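Local coordinates for putative uncharacterized protein PH0300 (Pyrococcus horikoshii, PDB 3VRH), which catalyses the ATP-dependent 2-thiolation of 5-methyluridine at position 54 in the T loop of tRNA, a change that stabilises tRNA against heat, at residues T63-V66 and L67-G71. Numbering follows the deposited sequence.
Sequences TAYV and LKKLG
The ring of Y65 meets K69 one helical turn on: CD of the lysine approaches ring atom CE1 obliquely at 4.2 Å, while a water sits at the ring's edge, in its plane. That water lies 2.7 Å from Y65 OH and accepts a hydrogen bond from K69 NZ, so a water bridge joins the two polar ends. With CG anti to the backbone N (chi1 -174°) and an extended chain beyond it, K69 runs past the ring far enough for NZ also to form a salt bridge with E31 of helix 23-40. The backbone of helix 58-69 carries the i to i+4 bonds; L67 N donates to T63 O and, at the far end, L70 N to V66 O at 2.8 Å. The helix connects parallel strands 49-53 and 73-80 in a beta-alpha-beta unit of the PP-loop ATPase fold, with A64 and L67 packing on I74 of the second strand. It ends in a Schellman motif, G71 adopting positive phi and returning a bond from its N to K68 O. V66 and L70 lie side by side, CG1 of the valine 3.9 Å from CD1 of the leucine; an alanine in place of L70 would probably leave V66 CG1 without this neighbour and open a gap beside S35. One turn earlier, T63 CG2 rests 4.0 Å from L67 CD1, while T63 OG1, turned back beside its own backbone N, hydrogen-bonds to D59 O near the ATP-binding G154.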
loop_
_atom_site.group_PDB
_atom_site.type_symbol
_atom_site.label_atom_id
_atom_site.label_comp_id
_atom_site.label_asym_id
_atom_site.label_seq_id
_atom_site.Cartn_x
_atom_site.Cartn_y
_atom_site.Cartn_z
ATOM N N THR A 63 14.565 23.160 3.643
ATOM C CA THR A 63 14.796 22.702 5.003
ATOM C C THR A 63 15.808 23.640 5.659
ATOM O O THR A 63 15.530 24.217 6.708
ATOM C CB THR A 63 15.332 21.260 5.067
ATOM O OG1 THR A 63 14.352 20.356 4.543
ATOM C CG2 THR A 63 15.648 20.859 6.498
ATOM N N ALA A 64 16.965 23.812 5.027
ATOM C CA ALA A 64 18.012 24.658 5.608
ATOM C C ALA A 64 17.548 26.096 5.703
ATOM O O ALA A 64 17.863 26.794 6.664
ATOM C CB ALA A 64 19.286 24.567 4.799
ATOM N N TYR A 65 16.791 26.530 4.706
ATOM C CA TYR A 65 16.279 27.880 4.681
ATOM C C TYR A 65 15.384 28.155 5.890
ATOM O O TYR A 65 15.545 29.171 6.562
ATOM C CB TYR A 65 15.516 28.171 3.377
ATOM C CG TYR A 65 15.116 29.636 3.228
ATOM C CD1 TYR A 65 14.032 30.160 3.932
ATOM C CD2 TYR A 65 15.820 30.490 2.385
ATOM C CE1 TYR A 65 13.657 31.472 3.811
ATOM C CE2 TYR A 65 15.459 31.837 2.260
ATOM C CZ TYR A 65 14.370 32.316 2.976
ATOM O OH TYR A 65 13.989 33.633 2.867
ATOM N N VAL A 66 14.438 27.261 6.150
ATOM C CA VAL A 66 13.468 27.480 7.214
ATOM C C VAL A 66 14.055 27.283 8.610
ATOM O O VAL A 66 13.761 28.064 9.513
ATOM C CB VAL A 66 12.183 26.617 7.044
ATOM C CG1 VAL A 66 11.227 26.823 8.211
ATOM C CG2 VAL A 66 11.470 26.979 5.751
ATOM N N LEU A 67 14.863 26.242 8.796
ATOM C CA LEU A 67 15.525 26.052 10.084
ATOM C C LEU A 67 16.314 27.309 10.455
ATOM O O LEU A 67 16.324 27.718 11.612
ATOM C CB LEU A 67 16.460 24.851 10.052
ATOM C CG LEU A 67 15.774 23.484 9.968
ATOM C CD1 LEU A 67 16.804 22.393 10.027
ATOM C CD2 LEU A 67 14.758 23.308 11.066
ATOM N N LYS A 68 16.934 27.931 9.452
ATOM C CA LYS A 68 17.710 29.160 9.640
ATOM C C LYS A 68 16.799 30.312 10.034
ATOM O O LYS A 68 17.063 31.020 11.008
ATOM C CB LYS A 68 18.457 29.526 8.348
ATOM C CG LYS A 68 19.443 30.681 8.489
ATOM C CD LYS A 68 20.698 30.239 9.223
ATOM C CE LYS A 68 21.669 31.408 9.365
ATOM N NZ LYS A 68 22.768 31.062 10.292
ATOM N N LYS A 69 15.734 30.506 9.263
ATOM C CA LYS A 69 14.779 31.578 9.534
ATOM C C LYS A 69 14.122 31.406 10.914
ATOM O O LYS A 69 13.854 32.381 11.619
ATOM C CB LYS A 69 13.736 31.651 8.429
ATOM C CG LYS A 69 12.789 32.831 8.557
ATOM C CD LYS A 69 11.974 33.019 7.287
ATOM C CE LYS A 69 11.029 34.209 7.418
ATOM N NZ LYS A 69 10.134 34.415 6.247
ATOM N N LEU A 70 13.901 30.156 11.310
ATOM C CA LEU A 70 13.324 29.864 12.620
ATOM C C LEU A 70 14.297 30.138 13.758
ATOM O O LEU A 70 13.891 30.202 14.911
ATOM C CB LEU A 70 12.821 28.420 12.702
ATOM C CG LEU A 70 11.551 28.156 11.896
ATOM C CD1 LEU A 70 11.017 26.731 12.129
ATOM C CD2 LEU A 70 10.496 29.192 12.249
ATOM N N GLY A 71 15.576 30.291 13.438
ATOM C CA GLY A 71 16.555 30.619 14.453
ATOM C C GLY A 71 17.416 29.470 14.936
ATOM O O GLY A 71 18.033 29.569 15.989
HETATM O O HOH W 1 12.022 35.066 4.078
#